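Local coordinates for protein uncharacterized tRNA/rRNA methyltransferase HI0380 (Haemophilus influenzae, PDB 3ILK) that is a probable RNA methyltransferase of the TrmH family, expected to use S-adenosyl-L-methionine as methyl donor, at residues A[91-94]-A[95-99]; A[203-206]-A[207-211]. One frame throughout, in Å; residues are numbered along the deposited sequence.

Interaction 1 (A[91-94]-A[95-99]); sequences TLIE and PRECA
Where the backbone turns into the first coil of helix 95-104, Glu-94 O accepts a hydrogen bond from Cys-98 N (2.9 Å, N-H...O angle 162°). Strand 92-93, the outermost strand of the parallel sheet within this chain, thus passes straight into a helix: Glu-94 is the N-cap residue and Pro-95 opens the first turn. This strand-to-helix junction belongs to the alpha/beta domain of the SPOUT superfamily. A water bridges strand and helix, accepting from Glu-94 N at 3.0 Å and donating to Glu-97 OE1 at 2.7 Å. Glu-97 reaches it because CG stands anti to the backbone N (chi1 -161°) and the chain runs on extended, crossing Ile-93 at about a right angle, with OE1 3.8 Å from the Ile-93 CG2 methyl. The other branch of Ile-93 goes to Cys-98: CG1 sits between backbone N and carbonyl carbon (chi1 53°), and CD1 lies 3.6 Å from Cys-98 CB and 3.9 Å from Cys-98 SG. Pro-95 and Cys-98 also pack on Leu-132 of the neighbouring strand, and Pro-95 lies close to Ile-134, a probable S-adenosyl-L-methionine site residue. Arg-96 pairs with Glu-155 of its own chain and with Glu-155 of the second subunit. Three ties therefore close the turn: the direct backbone bond, the buried Ile-93/Cys-98 contact, and the water between Glu-94 N and Glu-97 OE1.

Interaction 2 (A[203-206]-A[207-211]); sequences QGVM and RKLKR
Val-205 and Leu-209 run alongside each other in the same direction, one turn apart in the alpha-helix 204-216. Their methyls Val-205 CG2 and Leu-209 CD1 meet at 3.8 Å. Met-206, a selenomethionine, comes to the same methyl at a slant: its chain bends at chi2 (-43°) and again at chi3, bringing Met-206 SE to 3.8 Å from Leu-209 CD1. The i to i+4 bonds of the helix hold these residues in place: Lys-208 N to Gly-204 O, Leu-209 N to Val-205 O at 2.9 Å and Lys-210 N to Met-206 O, while Arg-207 N to Gln-203 O is longer at 3.2 Å. The aliphatic part of Lys-210 runs back along the helix, placing CE 4.2 Å from Met-206 CB. Further out, Met-206 and Lys-210 face Phe-187 and Glu-191 of helix 180-197, whereas Val-205 and Leu-209 pack on Ile-225 and Met-229 of the second subunit. The apolar contacts are thus divided, Met-206 being turned to a helix of its own chain and Val-205 and Leu-209 to the dimer partner. Arg-211 adds a salt bridge to Glu-219 of the second subunit. On the exposed flank Arg-207 folds back at chi3 (60°) over Gly-204, whose CA lies over one face of the guanidinium, 3.6 Å from Arg-207 NH1.

Overall arrangement
Interaction 1 comes first along the chain, at the junction of strand 92-93 and helix 95-104; interaction 2 follows more than a hundred residues later, inside helix 204-216. Their centres lie 46 Å apart and their nearest atoms about 29 Å, so they do not touch. Interaction 1 belongs to the SpoU methylase region with its parallel sheet, near the probable cofactor site; interaction 2 sits in the C-terminal group of helices, about 40 Å from the centre of the chain and away from that site. What they have in common is the second subunit, which both meet, so the dimer interface draws on both the methylase region and the C-terminal helices.

Interaction 1 (A[91-94]-A[95-99])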
loop_
_atom_site.group_PDB
_atom_site.type_symbol
_atom_site.label_atom_id
_atom_site.label_comp_id
_atom_site.label_asym_id
_atom_site.label_seq_id
_atom_site.Cartn_x
_atom_site.Cartn_y
_atom_site.Cartn_z
ATOM N N THR A 91 6.594 4.705 26.806
ATOM C CA THR A 91 7.401 3.813 25.970
ATOM C C THR A 91 6.580 3.018 24.979
ATOM O O THR A 91 7.119 2.132 24.330
ATOM C CB THR A 91 8.149 2.758 26.829
ATOM O OG1 THR A 91 7.197 2.030 27.633
ATOM C CG2 THR A 91 9.256 3.410 27.740
ATOM N N LEU A 92 5.292 3.349 24.862
ATOM C CA LEU A 92 4.401 2.760 23.860
ATOM C C LEU A 92 4.700 3.286 22.473
ATOM O O LEU A 92 4.848 4.475 22.300
ATOM C CB LEU A 92 2.944 3.110 24.172
ATOM C CG LEU A 92 2.291 2.263 25.266
ATOM C CD1 LEU A 92 1.026 3.051 25.692
ATOM C CD2 LEU A 92 1.966 0.846 24.757
ATOM N N ILE A 93 4.797 2.408 21.486
ATOM C CA ILE A 93 5.075 2.810 20.088
ATOM C C ILE A 93 4.206 1.959 19.195
ATOM O O ILE A 93 3.751 0.954 19.635
ATOM C CB ILE A 93 6.544 2.547 19.696
ATOM C CG1 ILE A 93 6.930 1.078 19.983
ATOM C CG2 ILE A 93 7.471 3.506 20.414
ATOM C CD1 ILE A 93 8.347 0.813 19.636
ATOM N N GLU A 94 3.993 2.345 17.935
ATOM C CA GLU A 94 3.223 1.483 17.032
ATOM C C GLU A 94 4.174 0.919 15.965
ATOM O O GLU A 94 5.337 1.324 15.939
ATOM C CB GLU A 94 2.060 2.268 16.411
ATOM C CG GLU A 94 1.097 2.793 17.489
ATOM C CD GLU A 94 0.173 3.869 17.005
ATOM O OE1 GLU A 94 -0.730 4.206 17.779
ATOM O OE2 GLU A 94 0.310 4.362 15.863
ATOM N N PRO A 95 3.707 -0.056 15.148
ATOM C CA PRO A 95 4.584 -0.860 14.292
ATOM C C PRO A 95 5.456 -0.092 13.295
ATOM O O PRO A 95 6.578 -0.515 13.036
ATOM C CB PRO A 95 3.590 -1.724 13.516
ATOM C CG PRO A 95 2.475 -1.926 14.484
ATOM C CD PRO A 95 2.316 -0.534 15.036
ATOM N N ARG A 96 4.951 1.008 12.747
ATOM C CA ARG A 96 5.766 1.799 11.824
ATOM C C ARG A 96 7.012 2.382 12.522
ATOM O O ARG A 96 8.125 2.123 12.103
ATOM C CB ARG A 96 4.928 2.906 11.169
ATOM C CG ARG A 96 5.486 3.324 9.860
ATOM C CD ARG A 96 4.413 3.834 8.910
ATOM N NE ARG A 96 3.457 2.786 8.541
ATOM C CZ ARG A 96 2.315 2.995 7.870
ATOM N NH1 ARG A 96 1.529 1.960 7.584
ATOM N NH2 ARG A 96 1.954 4.231 7.484
ATOM N N GLU A 97 6.828 3.162 13.585
ATOM C CA GLU A 97 7.970 3.709 14.339
ATOM C C GLU A 97 8.817 2.571 14.874
ATOM O O GLU A 97 10.012 2.618 14.852
ATOM C CB GLU A 97 7.513 4.538 15.535
ATOM C CG GLU A 97 8.597 5.500 16.065
ATOM C CD GLU A 97 8.274 6.096 17.455
ATOM O OE1 GLU A 97 7.066 6.208 17.817
ATOM O OE2 GLU A 97 9.236 6.480 18.172
ATOM N N CYS A 98 8.173 1.529 15.359
ATOM C CA CYS A 98 8.928 0.408 15.891
ATOM C C CYS A 98 9.919 -0.190 14.853
ATOM O O CYS A 98 11.089 -0.414 15.165
ATOM C CB CYS A 98 7.982 -0.671 16.348
ATOM S SG CYS A 98 8.942 -1.998 17.050
ATOM N N ALA A 99 9.427 -0.417 13.628
ATOM C CA ALA A 99 10.244 -0.956 12.527
ATOM C C ALA A 99 11.400 -0.009 12.151
ATOM O O ALA A 99 12.537 -0.449 11.879
ATOM C CB ALA A 99 9.342 -1.249 11.296
HETATM O O HOH W 1 4.702 5.148 17.248
#

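Interaction 2 (A[203-206]-A[207-211])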
loop_
_atom_site.group_PDB
_atom_site.type_symbol
_atom_site.label_atom_id
_atom_site.label_comp_id
_atom_site.label_asym_id
_atom_site.label_seq_id
_atom_site.Cartn_x
_atom_site.Cartn_y
_atom_site.Cartn_z
ATOM N N GLN A 203 -0.868 39.783 -19.262
ATOM C CA GLN A 203 0.353 39.226 -18.660
ATOM C C GLN A 203 0.127 38.236 -17.509
ATOM O O GLN A 203 1.053 37.530 -17.110
ATOM C CB GLN A 203 1.301 40.359 -18.221
ATOM C CG GLN A 203 0.639 41.512 -17.476
ATOM C CD GLN A 203 0.427 41.244 -15.995
ATOM O OE1 GLN A 203 1.209 40.534 -15.355
ATOM N NE2 GLN A 203 -0.637 41.827 -15.437
ATOM N N GLY A 204 -1.098 38.192 -16.986
ATOM C CA GLY A 204 -1.450 37.300 -15.881
ATOM C C GLY A 204 -1.267 35.817 -16.178
ATOM O O GLY A 204 -0.901 35.044 -15.294
ATOM N N VAL A 205 -1.524 35.407 -17.417
ATOM C CA VAL A 205 -1.344 33.988 -17.778
ATOM C C VAL A 205 0.128 33.568 -17.564
ATOM O O VAL A 205 0.402 32.600 -16.857
ATOM C CB VAL A 205 -1.928 33.631 -19.191
ATOM C CG1 VAL A 205 -1.501 34.629 -20.241
ATOM C CG2 VAL A 205 -1.526 32.238 -19.613
HETATM N N MSE A 206 1.065 34.338 -18.112
HETATM C CA MSE A 206 2.495 34.028 -17.941
HETATM C C MSE A 206 2.966 34.049 -16.495
HETATM O O MSE A 206 3.781 33.211 -16.099
HETATM C CB MSE A 206 3.379 34.925 -18.802
HETATM C CG MSE A 206 3.310 34.607 -20.277
HETATM SE SE MSE A 206 3.342 32.682 -20.685
HETATM C CE MSE A 206 5.058 32.153 -19.891
ATOM N N ARG A 207 2.421 34.990 -15.720
ATOM C CA ARG A 207 2.772 35.176 -14.311
ATOM C C ARG A 207 2.358 33.950 -13.502
ATOM O O ARG A 207 3.121 33.459 -12.655
ATOM C CB ARG A 207 2.100 36.440 -13.745
ATOM C CG ARG A 207 2.549 36.795 -12.331
ATOM C CD ARG A 207 1.612 37.757 -11.607
ATOM N NE ARG A 207 0.266 37.215 -11.460
ATOM C CZ ARG A 207 -0.829 37.756 -11.991
ATOM N NH1 ARG A 207 -0.753 38.882 -12.693
ATOM N NH2 ARG A 207 -2.005 37.174 -11.808
ATOM N N LYS A 208 1.150 33.462 -13.778
ATOM C CA LYS A 208 0.629 32.292 -13.089
ATOM C C LYS A 208 1.372 31.046 -13.530
ATOM O O LYS A 208 1.571 30.132 -12.731
ATOM C CB LYS A 208 -0.880 32.122 -13.310
ATOM C CG LYS A 208 -1.739 33.156 -12.586
ATOM C CD LYS A 208 -3.071 32.554 -12.154
ATOM C CE LYS A 208 -4.180 33.583 -12.133
ATOM N NZ LYS A 208 -5.477 32.911 -12.454
ATOM N N LEU A 209 1.787 31.021 -14.798
ATOM C CA LEU A 209 2.554 29.894 -15.325
ATOM C C LEU A 209 3.942 29.794 -14.715
ATOM O O LEU A 209 4.382 28.692 -14.358
ATOM C CB LEU A 209 2.632 29.919 -16.856
ATOM C CG LEU A 209 1.338 29.489 -17.559
ATOM C CD1 LEU A 209 1.419 29.895 -19.013
ATOM C CD2 LEU A 209 1.034 27.988 -17.429
ATOM N N LYS A 210 4.626 30.934 -14.586
ATOM C CA LYS A 210 5.953 30.938 -13.985
ATOM C C LYS A 210 5.829 30.459 -12.543
ATOM O O LYS A 210 6.565 29.583 -12.103
ATOM C CB LYS A 210 6.600 32.332 -14.071
ATOM C CG LYS A 210 6.945 32.718 -15.504
ATOM C CD LYS A 210 7.310 34.194 -15.632
ATOM C CE LYS A 210 7.159 34.626 -17.077
ATOM N NZ LYS A 210 8.131 35.650 -17.484
ATOM N N ARG A 211 4.863 31.013 -11.825
ATOM C CA ARG A 211 4.595 30.610 -10.458
ATOM C C ARG A 211 4.431 29.078 -10.372
ATOM O O ARG A 211 5.068 28.413 -9.554
ATOM C CB ARG A 211 3.354 31.340 -9.962
ATOM C CG ARG A 211 3.090 31.208 -8.487
ATOM C CD ARG A 211 1.673 31.655 -8.191
ATOM N NE ARG A 211 1.241 31.270 -6.854
ATOM C CZ ARG A 211 0.371 30.298 -6.590
ATOM N NH1 ARG A 211 -0.181 29.593 -7.572
ATOM N NH2 ARG A 211 0.046 30.033 -5.335
#